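Local coordinates for protein transcriptional regulator, LYSR family (Neisseria meningitidis, PDB 4AB5) that probably controls transcription of methionine-biosynthesis genes as a MetR-like LysR-family regulator, this chain being its regulatory domain without the DNA-binding part, at residues B[17-22]-B[182-187]; B[24-29]-B[202-207]; B[61-66]-B[72-77]. All blocks are in the same frame, centred on the assembly; numbering follows the deposited sequence.

In the fold
All three contacts lie in the LysR substrate-binding domain and meet around one mixed sheet. Contacts 1 and 3 have centres about 9 Å apart, contacts 1 and 2 about 11 Å, and contacts 2 and 3 about 15 Å. Contacts 1 and 2 share helix 20-33 and use the consecutive strand 171-189 and helix 196-212, so their segments alternate along the chain. Contact 3 joins segments close in sequence and is nested inside the loops closed by contacts 1 and 2. Strand 171-189 lies between strand 60-63 and strand 72-86, which, with the loop after the former, carry contact 3. Trp22 and Ile205 pack together between contacts 1 and 2. Early and late parts of the chain are thus closed into one lobe.

Contact 1 (B[17-22]-B[182-187]); sequences HTCFDW and SKLYAA
One methyl group of Leu184 carries this buried contact, meeting both Trp22 and Cys19. Its CD2 approaches the Trp22 indole at the edge, close to the ring plane, with CZ2 at 3.2 Å from Leu184 CD2 and CH2 at 3.8 Å from the same methyl. The two side chains come from opposite directions, the leucine out of its strand and the indole out of the start of helix 20-33. Leu184 CD2 also touches the sulfur of Cys19, at 3.7 Å from SG, so one methyl meets both the indole edge and the disulfide sulfur, which lie side by side in front of it. No hydrogen bond joins the segments, and the interaction is purely apolar.

The indole is turned back over its own helical turn. With CG lying between the backbone N and the carbonyl carbon (chi1 48°), one ring face covers Cys19 O, which stands 3.2 Å above the ring plane, over its centre. That same carbonyl oxygen accepts the backbone bond from Trp22 N. Cys19 is fixed through its SG, which is disulfide-bonded to Cys16.

Further out, Leu184 is held in the sheet by backbone bonds to Leu77 and Phe78, while Ile62 packs against all three contact residues. Phe78 meets Trp22 edge-to-face. Phe20 and Asp21, which do not touch the strand, pack on Ile141 of the second subunit.

A helix starting just after the first strand and packing on the central sheet belongs to the alpha/beta lobe of the periplasmic-binding-protein fold, as in other LysR-type regulatory domains.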
ATOM      1  N   HIS B  17      -7.758   4.936  -0.201  1.00 41.88           N
ATOM      2  CA  HIS B  17      -6.367   4.467  -0.252  1.00 38.11           C
ATOM      3  C   HIS B  17      -5.302   5.538   0.019  1.00 40.86           C
ATOM      4  O   HIS B  17      -4.426   5.307   0.855  1.00 39.83           O
ATOM      5  CB  HIS B  17      -6.103   3.759  -1.585  1.00 37.30           C
ATOM      6  CG  HIS B  17      -6.809   2.446  -1.749  1.00 40.23           C
ATOM      7  ND1 HIS B  17      -6.104   1.260  -1.873  1.00 41.12           N
ATOM      8  CD2 HIS B  17      -8.132   2.178  -1.865  1.00 42.64           C
ATOM      9  CE1 HIS B  17      -7.013   0.313  -2.036  1.00 41.14           C
ATOM     10  NE2 HIS B  17      -8.247   0.815  -2.041  1.00 42.40           N
ATOM     11  N   THR B  18      -5.353   6.690  -0.698  1.00 38.25           N
ATOM     12  CA  THR B  18      -4.385   7.792  -0.540  1.00 38.58           C
ATOM     13  C   THR B  18      -4.384   8.376   0.873  1.00 44.97           C
ATOM     14  O   THR B  18      -3.336   8.813   1.348  1.00 44.09           O
ATOM     15  CB  THR B  18      -4.538   8.883  -1.622  1.00 47.79           C
ATOM     16  OG1 THR B  18      -5.849   9.451  -1.580  1.00 48.50           O
ATOM     17  CG2 THR B  18      -4.216   8.385  -3.014  1.00 45.34           C
ATOM     18  N   CYS B  19      -5.560   8.352   1.542  1.00 45.16           N
ATOM     19  CA  CYS B  19      -5.814   8.815   2.915  1.00 46.48           C
ATOM     20  C   CYS B  19      -4.792   8.282   3.922  1.00 45.73           C
ATOM     21  O   CYS B  19      -4.309   9.044   4.758  1.00 44.80           O
ATOM     22  CB  CYS B  19      -7.240   8.476   3.341  1.00 49.24           C
ATOM     23  SG  CYS B  19      -8.524   9.346   2.398  1.00 55.50           S
ATOM     24  N   PHE B  20      -4.434   6.986   3.800  1.00 39.38           N
ATOM     25  CA  PHE B  20      -3.475   6.273   4.649  1.00 37.59           C
ATOM     26  C   PHE B  20      -2.101   6.945   4.736  1.00 42.23           C
ATOM     27  O   PHE B  20      -1.453   6.874   5.788  1.00 43.64           O
ATOM     28  CB  PHE B  20      -3.354   4.808   4.199  1.00 38.00           C
ATOM     29  CG  PHE B  20      -4.494   3.919   4.638  1.00 38.71           C
ATOM     30  CD1 PHE B  20      -5.701   3.912   3.943  1.00 40.15           C
ATOM     31  CD2 PHE B  20      -4.357   3.079   5.739  1.00 40.94           C
ATOM     32  CE1 PHE B  20      -6.761   3.086   4.354  1.00 43.01           C
ATOM     33  CE2 PHE B  20      -5.419   2.270   6.161  1.00 42.38           C
ATOM     34  CZ  PHE B  20      -6.611   2.271   5.460  1.00 41.46           C
ATOM     35  N   ASP B  21      -1.674   7.635   3.663  1.00 37.16           N
ATOM     36  CA  ASP B  21      -0.398   8.348   3.646  1.00 37.07           C
ATOM     37  C   ASP B  21      -0.272   9.407   4.733  1.00 40.52           C
ATOM     38  O   ASP B  21       0.804   9.549   5.316  1.00 39.54           O
ATOM     39  CB  ASP B  21      -0.108   8.933   2.255  1.00 39.81           C
ATOM     40  CG  ASP B  21       0.336   7.908   1.224  1.00 54.47           C
ATOM     41  OD1 ASP B  21       0.509   6.719   1.596  1.00 54.40           O
ATOM     42  OD2 ASP B  21       0.523   8.294   0.045  1.00 64.58           O
ATOM     43  N   TRP B  22      -1.367  10.137   5.015  1.00 37.96           N
ATOM     44  CA  TRP B  22      -1.398  11.163   6.064  1.00 38.58           C
ATOM     45  C   TRP B  22      -2.100  10.700   7.353  1.00 42.12           C
ATOM     46  O   TRP B  22      -1.787  11.219   8.431  1.00 42.71           O
ATOM     47  CB  TRP B  22      -1.984  12.489   5.549  1.00 38.11           C
ATOM     48  CG  TRP B  22      -3.267  12.345   4.791  1.00 39.45           C
ATOM     49  CD1 TRP B  22      -3.414  12.308   3.438  1.00 42.30           C
ATOM     50  CD2 TRP B  22      -4.584  12.239   5.340  1.00 40.03           C
ATOM     51  NE1 TRP B  22      -4.742  12.193   3.108  1.00 42.44           N
ATOM     52  CE2 TRP B  22      -5.483  12.143   4.259  1.00 44.48           C
ATOM     53  CE3 TRP B  22      -5.099  12.219   6.650  1.00 42.03           C
ATOM     54  CZ2 TRP B  22      -6.860  12.000   4.443  1.00 44.65           C
ATOM     55  CZ3 TRP B  22      -6.461  12.054   6.830  1.00 44.19           C
ATOM     56  CH2 TRP B  22      -7.329  11.974   5.736  1.00 45.09           C
ATOM     57  N   SER B 182     -11.007  17.257  -4.790  1.00 42.62           N
ATOM     58  CA  SER B 182     -11.512  16.340  -3.768  1.00 41.89           C
ATOM     59  C   SER B 182     -11.665  17.132  -2.483  1.00 46.03           C
ATOM     60  O   SER B 182     -10.833  17.988  -2.192  1.00 45.08           O
ATOM     61  CB  SER B 182     -10.550  15.183  -3.538  1.00 43.53           C
ATOM     62  OG  SER B 182     -10.663  14.232  -4.582  1.00 53.77           O
ATOM     63  N   LYS B 183     -12.738  16.861  -1.733  1.00 43.94           N
ATOM     64  CA  LYS B 183     -13.020  17.521  -0.465  1.00 44.85           C
ATOM     65  C   LYS B 183     -13.024  16.470   0.650  1.00 48.71           C
ATOM     66  O   LYS B 183     -13.772  15.498   0.565  1.00 49.19           O
ATOM     67  CB  LYS B 183     -14.351  18.281  -0.537  1.00 48.82           C
ATOM     68  CG  LYS B 183     -14.317  19.496  -1.461  1.00 65.91           C
ATOM     69  CD  LYS B 183     -15.704  20.094  -1.629  1.00 80.66           C
ATOM     70  CE  LYS B 183     -15.726  21.273  -2.571  1.00 97.27           C
ATOM     71  NZ  LYS B 183     -15.251  22.520  -1.911  1.00111.28           N
ATOM     72  N   LEU B 184     -12.166  16.636   1.671  1.00 43.56           N
ATOM     73  CA  LEU B 184     -12.092  15.657   2.751  1.00 42.13           C
ATOM     74  C   LEU B 184     -12.669  16.113   4.063  1.00 45.40           C
ATOM     75  O   LEU B 184     -12.429  17.242   4.485  1.00 45.56           O
ATOM     76  CB  LEU B 184     -10.688  15.061   2.910  1.00 41.09           C
ATOM     77  CG  LEU B 184     -10.477  13.766   2.122  1.00 44.35           C
ATOM     78  CD1 LEU B 184     -10.201  14.041   0.663  1.00 44.01           C
ATOM     79  CD2 LEU B 184      -9.377  12.982   2.689  1.00 44.50           C
ATOM     80  N   TYR B 185     -13.469  15.227   4.688  1.00 40.64           N
ATOM     81  CA  TYR B 185     -14.156  15.489   5.949  1.00 40.48           C
ATOM     82  C   TYR B 185     -13.958  14.353   6.933  1.00 42.33           C
ATOM     83  O   TYR B 185     -13.757  13.201   6.527  1.00 40.20           O
ATOM     84  CB  TYR B 185     -15.676  15.668   5.730  1.00 42.27           C
ATOM     85  CG  TYR B 185     -16.057  16.756   4.755  1.00 45.00           C
ATOM     86  CD1 TYR B 185     -16.296  18.056   5.190  1.00 48.09           C
ATOM     87  CD2 TYR B 185     -16.251  16.474   3.402  1.00 45.28           C
ATOM     88  CE1 TYR B 185     -16.665  19.064   4.296  1.00 49.06           C
ATOM     89  CE2 TYR B 185     -16.623  17.472   2.499  1.00 46.54           C
ATOM     90  CZ  TYR B 185     -16.827  18.767   2.951  1.00 53.77           C
ATOM     91  OH  TYR B 185     -17.185  19.763   2.074  1.00 56.34           O
ATOM     92  N   ALA B 186     -14.067  14.680   8.229  1.00 38.79           N
ATOM     93  CA  ALA B 186     -14.052  13.718   9.311  1.00 38.92           C
ATOM     94  C   ALA B 186     -15.486  13.702   9.838  1.00 47.92           C
ATOM     95  O   ALA B 186     -16.022  14.748  10.216  1.00 49.85           O
ATOM     96  CB  ALA B 186     -13.100  14.162  10.403  1.00 39.55           C
ATOM     97  N   ALA B 187     -16.135  12.540   9.780  1.00 44.12           N
ATOM     98  CA  ALA B 187     -17.499  12.363  10.254  1.00 44.23           C
ATOM     99  C   ALA B 187     -17.496  11.670  11.625  1.00 47.57           C
ATOM    100  O   ALA B 187     -16.743  10.722  11.839  1.00 46.30           O
ATOM    101  CB  ALA B 187     -18.289  11.533   9.250  1.00 44.97           C
TER

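Contact 2 (B[24-29]-B[202-207]); sequences MPAMGE and CQIIRE
Helix 20-33 and helix 196-212 cross with Ala26 facing Ile204 and Ile205, the axes of the two short segments lying 9.4 Å apart at closest and their N-to-C directions 124° apart. This is helix-on-helix packing on the flank of the sheet in an alpha/beta lobe of the periplasmic-binding-protein type. The small side chain of Ala26 lets the backbones come near: its CA is 5.7 Å from the CA of Ile205. Ala26 CB lies against CG1 of Ile205 at 3.9 Å and against CG2 of Ile204 at 4.1 Å, touching a different branch of each isoleucine. Ile205 also packs on Leu77 and Phe78 of the sheet and on Trp22 of helix 20-33, whereas Ile204 reaches along that helix to Phe30 and Met33.

Glu29 extends across Ile204 at a slant. Its CG is anti to the backbone N (chi1 -170°) and the chain stays extended beyond it, carrying the carboxylate over to the second helix. There OE1 makes a salt bridge with Arg208 NE, while the other oxygen, OE2, rests 3.4 Å from the CG2 methyl of Ile204.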
HETATM    1  N   MSE B  24      -2.048   7.469   8.750  1.00 37.52           N
HETATM    2  CA  MSE B  24      -1.174   6.609   9.558  1.00 37.06           C
HETATM    3  C   MSE B  24      -0.218   7.433  10.443  1.00 39.08           C
HETATM    4  O   MSE B  24      -0.270   7.223  11.652  1.00 38.26           O
HETATM    5  CB  MSE B  24      -0.457   5.537   8.712  1.00 39.08           C
HETATM    6  CG  MSE B  24      -1.409   4.566   8.006  1.00 46.24           C
HETATM    7 SE   MSE B  24      -2.742   3.699   9.151  1.00 55.63          SE
HETATM    8  CE  MSE B  24      -4.338   4.828   8.797  1.00 52.79           C
ATOM      9  N   PRO B  25       0.573   8.430   9.936  1.00 36.01           N
ATOM     10  CA  PRO B  25       1.386   9.251  10.858  1.00 36.44           C
ATOM     11  C   PRO B  25       0.563  10.155  11.791  1.00 42.45           C
ATOM     12  O   PRO B  25       1.073  10.551  12.837  1.00 44.01           O
ATOM     13  CB  PRO B  25       2.311  10.049   9.933  1.00 37.70           C
ATOM     14  CG  PRO B  25       1.656  10.054   8.631  1.00 41.71           C
ATOM     15  CD  PRO B  25       0.800   8.832   8.530  1.00 36.98           C
ATOM     16  N   ALA B  26      -0.710  10.457  11.437  1.00 39.84           N
ATOM     17  CA  ALA B  26      -1.618  11.250  12.282  1.00 40.30           C
ATOM     18  C   ALA B  26      -1.954  10.432  13.532  1.00 45.86           C
ATOM     19  O   ALA B  26      -1.981  10.986  14.637  1.00 47.02           O
ATOM     20  CB  ALA B  26      -2.886  11.619  11.524  1.00 40.83           C
HETATM   21  N   MSE B  27      -2.130   9.100  13.362  1.00 41.63           N
HETATM   22  CA  MSE B  27      -2.374   8.139  14.444  1.00 41.85           C
HETATM   23  C   MSE B  27      -1.138   8.012  15.325  1.00 42.78           C
HETATM   24  O   MSE B  27      -1.266   7.890  16.541  1.00 42.15           O
HETATM   25  CB  MSE B  27      -2.737   6.753  13.884  1.00 44.51           C
HETATM   26  CG  MSE B  27      -4.168   6.641  13.401  1.00 53.57           C
HETATM   27 SE   MSE B  27      -4.526   4.871  12.648  1.00 63.27          SE
HETATM   28  CE  MSE B  27      -4.684   3.813  14.310  1.00 60.74           C
ATOM     29  N   GLY B  28       0.040   8.048  14.694  1.00 38.13           N
ATOM     30  CA  GLY B  28       1.340   7.956  15.353  1.00 36.95           C
ATOM     31  C   GLY B  28       1.676   9.128  16.254  1.00 40.41           C
ATOM     32  O   GLY B  28       2.481   8.980  17.177  1.00 39.79           O
ATOM     33  N   GLU B  29       1.079  10.307  15.970  1.00 37.94           N
ATOM     34  CA  GLU B  29       1.241  11.554  16.735  1.00 38.64           C
ATOM     35  C   GLU B  29       0.205  11.597  17.864  1.00 42.25           C
ATOM     36  O   GLU B  29       0.535  11.966  18.989  1.00 44.02           O
ATOM     37  CB  GLU B  29       1.118  12.780  15.800  1.00 40.64           C
ATOM     38  CG  GLU B  29       1.511  14.104  16.437  1.00 53.92           C
ATOM     39  CD  GLU B  29       1.536  15.286  15.485  1.00 77.13           C
ATOM     40  OE1 GLU B  29       2.586  15.513  14.842  1.00 77.55           O
ATOM     41  OE2 GLU B  29       0.504  15.983  15.369  1.00 68.76           O
ATOM     42  N   CYS B 202      -8.767  15.381  14.586  1.00 40.62           N
ATOM     43  CA  CYS B 202      -9.047  16.155  13.375  1.00 41.23           C
ATOM     44  C   CYS B 202      -8.114  17.339  13.235  1.00 46.59           C
ATOM     45  O   CYS B 202      -7.667  17.625  12.118  1.00 46.78           O
ATOM     46  CB  CYS B 202     -10.501  16.580  13.324  1.00 42.87           C
ATOM     47  SG  CYS B 202     -11.662  15.200  13.396  1.00 46.82           S
ATOM     48  N   GLN B 203      -7.780  18.005  14.359  1.00 44.15           N
ATOM     49  CA  GLN B 203      -6.828  19.115  14.312  1.00 44.55           C
ATOM     50  C   GLN B 203      -5.398  18.646  14.031  1.00 47.03           C
ATOM     51  O   GLN B 203      -4.654  19.378  13.387  1.00 47.35           O
ATOM     52  CB  GLN B 203      -6.962  20.116  15.475  1.00 47.19           C
ATOM     53  CG  GLN B 203      -6.590  19.612  16.857  1.00 72.31           C
ATOM     54  CD  GLN B 203      -6.895  20.634  17.929  1.00100.80           C
ATOM     55  OE1 GLN B 203      -6.356  21.748  17.936  1.00 99.82           O
ATOM     56  NE2 GLN B 203      -7.759  20.273  18.870  1.00 92.98           N
ATOM     57  N   ILE B 204      -5.055  17.389  14.425  1.00 41.44           N
ATOM     58  CA  ILE B 204      -3.766  16.744  14.146  1.00 39.44           C
ATOM     59  C   ILE B 204      -3.682  16.469  12.644  1.00 40.69           C
ATOM     60  O   ILE B 204      -2.679  16.830  12.032  1.00 40.10           O
ATOM     61  CB  ILE B 204      -3.543  15.472  15.028  1.00 42.05           C
ATOM     62  CG1 ILE B 204      -3.193  15.856  16.494  1.00 42.39           C
ATOM     63  CG2 ILE B 204      -2.467  14.529  14.446  1.00 43.09           C
ATOM     64  CD1 ILE B 204      -3.373  14.693  17.565  1.00 42.58           C
ATOM     65  N   ILE B 205      -4.751  15.880  12.044  1.00 35.94           N
ATOM     66  CA  ILE B 205      -4.842  15.587  10.600  1.00 34.12           C
ATOM     67  C   ILE B 205      -4.623  16.886   9.789  1.00 40.24           C
ATOM     68  O   ILE B 205      -3.857  16.876   8.822  1.00 39.31           O
ATOM     69  CB  ILE B 205      -6.203  14.909  10.244  1.00 36.14           C
ATOM     70  CG1 ILE B 205      -6.295  13.445  10.756  1.00 35.13           C
ATOM     71  CG2 ILE B 205      -6.515  14.997   8.746  1.00 34.97           C
ATOM     72  CD1 ILE B 205      -7.796  12.840  10.728  1.00 34.29           C
ATOM     73  N   ARG B 206      -5.288  17.998  10.203  1.00 38.86           N
ATOM     74  CA  ARG B 206      -5.199  19.301   9.538  1.00 39.52           C
ATOM     75  C   ARG B 206      -3.820  19.949   9.648  1.00 45.36           C
ATOM     76  O   ARG B 206      -3.269  20.346   8.621  1.00 46.67           O
ATOM     77  CB  ARG B 206      -6.306  20.259  10.004  1.00 39.47           C
ATOM     78  CG  ARG B 206      -7.681  19.932   9.441  1.00 42.25           C
ATOM     79  CD  ARG B 206      -8.700  21.033   9.726  1.00 42.64           C
ATOM     80  NE  ARG B 206      -8.940  21.212  11.157  1.00 43.82           N
ATOM     81  CZ  ARG B 206      -9.891  20.594  11.852  1.00 57.71           C
ATOM     82  NH1 ARG B 206     -10.742  19.773  11.244  1.00 36.69           N
ATOM     83  NH2 ARG B 206     -10.006  20.802  13.160  1.00 49.71           N
ATOM     84  N   GLU B 207      -3.247  20.033  10.868  1.00 42.09           N
ATOM     85  CA  GLU B 207      -1.912  20.613  11.086  1.00 42.08           C
ATOM     86  C   GLU B 207      -0.860  19.850  10.314  1.00 42.25           C
ATOM     87  O   GLU B 207       0.010  20.474   9.715  1.00 41.50           O
ATOM     88  CB  GLU B 207      -1.528  20.645  12.577  1.00 44.05           C
ATOM     89  CG  GLU B 207      -2.275  21.686  13.397  1.00 60.43           C
ATOM     90  CD  GLU B 207      -2.068  21.638  14.903  1.00 90.27           C
ATOM     91  OE1 GLU B 207      -1.760  20.550  15.449  1.00 84.12           O
ATOM     92  OE2 GLU B 207      -2.263  22.695  15.546  1.00 87.80           O
TER

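Contact 3 (B[61-66]-B[72-77]); sequences AIVSEA and ISFQPL
Phe74 lays one ring face against the backbone of Ala66 and presents an edge to Val63. The CA of Ala66 stands 3.7 Å from the ring centroid, only 7° off the ring normal, which makes a well-centred CH-pi contact. Its methyl is shifted toward the root of the ring, with Ala66 CB 3.9 Å from Phe74 CG. Val63 meets the same ring in its plane: CG2 is 3.8 Å from Phe74 CE1, and the two side chains cross at about a right angle. The valine's first torsion (chi1 -67°) turns CG2, not CG1, to the ring edge. Glu65 adds its carbonyl oxygen, 3.6 Å from Phe74 CE1.

Ile62 and Leu77 make a second, separate touch, also nearly perpendicular, through methyls alone: Ile62 CD1 to Leu77 CD1 is 4.0 Å. Both residues pack on Ile205 of helix 196-212, whereas Val63 packs on Val50 of helix 50-54.

The two segments share no hydrogen bond because strand 171-189 runs between strands 60-63 and 72-86, antiparallel to both. Val63 bonds to Tyr185 through the backbone, and Gln75 to Ala186. Ile62 and Val63 thus reach their partners across an intervening strand, while the loop after strand 60-63 brings Ala66 over the Phe74 ring. With helices packed against the sheet, this fits the three-layer alpha/beta architecture of a periplasmic-binding-protein-type lobe.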
ATOM      1  N   ALA B  61     -15.091   8.704  10.882  1.00 39.73           N
ATOM      2  CA  ALA B  61     -14.994   8.289   9.488  1.00 39.10           C
ATOM      3  C   ALA B  61     -14.394   9.367   8.584  1.00 44.33           C
ATOM      4  O   ALA B  61     -14.765  10.536   8.695  1.00 45.10           O
ATOM      5  CB  ALA B  61     -16.360   7.869   8.967  1.00 40.56           C
ATOM      6  N   ILE B  62     -13.465   8.966   7.690  1.00 39.78           N
ATOM      7  CA  ILE B  62     -12.854   9.851   6.696  1.00 39.61           C
ATOM      8  C   ILE B  62     -13.746   9.730   5.457  1.00 45.56           C
ATOM      9  O   ILE B  62     -13.916   8.627   4.919  1.00 45.67           O
ATOM     10  CB  ILE B  62     -11.361   9.493   6.413  1.00 41.34           C
ATOM     11  CG1 ILE B  62     -10.487   9.492   7.706  1.00 41.46           C
ATOM     12  CG2 ILE B  62     -10.748  10.353   5.291  1.00 40.71           C
ATOM     13  CD1 ILE B  62     -10.437  10.833   8.605  1.00 50.00           C
ATOM     14  N   VAL B  63     -14.380  10.853   5.057  1.00 42.44           N
ATOM     15  CA  VAL B  63     -15.330  10.890   3.944  1.00 42.28           C
ATOM     16  C   VAL B  63     -15.028  11.990   2.903  1.00 47.17           C
ATOM     17  O   VAL B  63     -14.455  13.025   3.247  1.00 45.04           O
ATOM     18  CB  VAL B  63     -16.802  10.936   4.455  1.00 47.23           C
ATOM     19  CG1 VAL B  63     -17.198   9.628   5.155  1.00 46.88           C
ATOM     20  CG2 VAL B  63     -17.054  12.150   5.359  1.00 47.73           C
ATOM     21  N   SER B  64     -15.439  11.745   1.633  1.00 47.26           N
ATOM     22  CA  SER B  64     -15.279  12.642   0.478  1.00 48.78           C
ATOM     23  C   SER B  64     -16.461  13.607   0.274  1.00 58.15           C
ATOM     24  O   SER B  64     -16.400  14.476  -0.603  1.00 58.87           O
ATOM     25  CB  SER B  64     -15.038  11.838  -0.793  1.00 52.51           C
ATOM     26  OG  SER B  64     -13.783  11.188  -0.718  1.00 65.69           O
ATOM     27  N   GLU B  65     -17.522  13.462   1.080  1.00 57.30           N
ATOM     28  CA  GLU B  65     -18.698  14.323   1.011  1.00 59.48           C
ATOM     29  C   GLU B  65     -19.347  14.517   2.388  1.00 64.91           C
ATOM     30  O   GLU B  65     -19.314  13.618   3.234  1.00 64.30           O
ATOM     31  CB  GLU B  65     -19.698  13.877  -0.081  1.00 61.78           C
ATOM     32  CG  GLU B  65     -20.432  12.572   0.183  1.00 76.49           C
ATOM     33  CD  GLU B  65     -19.730  11.317  -0.290  1.00107.31           C
ATOM     34  OE1 GLU B  65     -18.727  10.920   0.346  1.00106.46           O
ATOM     35  OE2 GLU B  65     -20.205  10.711  -1.278  1.00106.37           O
ATOM     36  N   ALA B  66     -19.892  15.713   2.611  1.00 62.61           N
ATOM     37  CA  ALA B  66     -20.523  16.114   3.865  1.00 63.46           C
ATOM     38  C   ALA B  66     -22.062  16.136   3.691  1.00 70.59           C
ATOM     39  O   ALA B  66     -22.731  17.144   3.953  1.00 71.33           O
ATOM     40  CB  ALA B  66     -19.990  17.472   4.298  1.00 64.30           C
ATOM     41  N   ILE B  72     -25.267  12.486  12.702  1.00 51.46           N
ATOM     42  CA  ILE B  72     -23.902  12.607  12.215  1.00 50.37           C
ATOM     43  C   ILE B  72     -23.479  14.067  12.000  1.00 54.93           C
ATOM     44  O   ILE B  72     -24.231  14.854  11.419  1.00 55.74           O
ATOM     45  CB  ILE B  72     -23.610  11.628  11.024  1.00 52.50           C
ATOM     46  CG1 ILE B  72     -22.775  10.445  11.508  1.00 52.47           C
ATOM     47  CG2 ILE B  72     -22.915  12.284   9.848  1.00 51.54           C
ATOM     48  CD1 ILE B  72     -23.390   9.194  11.339  1.00 61.39           C
ATOM     49  N   SER B  73     -22.289  14.422  12.523  1.00 50.67           N
ATOM     50  CA  SER B  73     -21.681  15.745  12.377  1.00 49.88           C
ATOM     51  C   SER B  73     -20.388  15.672  11.570  1.00 50.42           C
ATOM     52  O   SER B  73     -19.593  14.742  11.726  1.00 46.88           O
ATOM     53  CB  SER B  73     -21.439  16.406  13.729  1.00 52.51           C
ATOM     54  OG  SER B  73     -22.649  16.478  14.462  1.00 61.48           O
ATOM     55  N   PHE B  74     -20.214  16.646  10.674  1.00 47.19           N
ATOM     56  CA  PHE B  74     -19.064  16.733   9.781  1.00 44.78           C
ATOM     57  C   PHE B  74     -18.119  17.821  10.182  1.00 50.87           C
ATOM     58  O   PHE B  74     -18.541  18.898  10.621  1.00 51.20           O
ATOM     59  CB  PHE B  74     -19.507  16.949   8.325  1.00 45.72           C
ATOM     60  CG  PHE B  74     -20.254  15.772   7.768  1.00 45.93           C
ATOM     61  CD1 PHE B  74     -19.568  14.674   7.249  1.00 46.80           C
ATOM     62  CD2 PHE B  74     -21.643  15.749   7.770  1.00 47.79           C
ATOM     63  CE1 PHE B  74     -20.263  13.573   6.743  1.00 47.74           C
ATOM     64  CE2 PHE B  74     -22.341  14.657   7.253  1.00 50.43           C
ATOM     65  CZ  PHE B  74     -21.651  13.576   6.740  1.00 47.91           C
ATOM     66  N   GLN B  75     -16.829  17.541   9.994  1.00 48.44           N
ATOM     67  CA  GLN B  75     -15.748  18.455  10.295  1.00 49.31           C
ATOM     68  C   GLN B  75     -14.859  18.538   9.056  1.00 54.06           C
ATOM     69  O   GLN B  75     -14.333  17.501   8.625  1.00 53.41           O
ATOM     70  CB  GLN B  75     -14.960  17.956  11.513  1.00 50.46           C
ATOM     71  CG  GLN B  75     -14.116  19.033  12.179  1.00 73.38           C
ATOM     72  CD  GLN B  75     -13.598  18.646  13.545  1.00 92.22           C
ATOM     73  OE1 GLN B  75     -12.839  19.392  14.157  1.00 92.53           O
ATOM     74  NE2 GLN B  75     -13.768  17.391  13.957  1.00 78.06           N
ATOM     75  N   PRO B  76     -14.708  19.730   8.431  1.00 50.45           N
ATOM     76  CA  PRO B  76     -13.831  19.819   7.250  1.00 49.02           C
ATOM     77  C   PRO B  76     -12.366  19.555   7.584  1.00 52.07           C
ATOM     78  O   PRO B  76     -11.875  19.983   8.634  1.00 53.53           O
ATOM     79  CB  PRO B  76     -14.033  21.252   6.762  1.00 51.95           C
ATOM     80  CG  PRO B  76     -14.497  22.009   7.954  1.00 57.87           C
ATOM     81  CD  PRO B  76     -15.280  21.046   8.785  1.00 53.44           C
ATOM     82  N   LEU B  77     -11.682  18.818   6.715  1.00 45.79           N
ATOM     83  CA  LEU B  77     -10.260  18.562   6.889  1.00 43.67           C
ATOM     84  C   LEU B  77      -9.517  19.466   5.910  1.00 46.35           C
ATOM     85  O   LEU B  77      -8.973  20.496   6.325  1.00 46.04           O
ATOM     86  CB  LEU B  77      -9.900  17.073   6.696  1.00 42.00           C
ATOM     87  CG  LEU B  77     -10.471  16.085   7.725  1.00 46.00           C
ATOM     88  CD1 LEU B  77     -10.210  14.651   7.304  1.00 44.43           C
ATOM     89  CD2 LEU B  77      -9.957  16.372   9.151  1.00 47.42           C
TER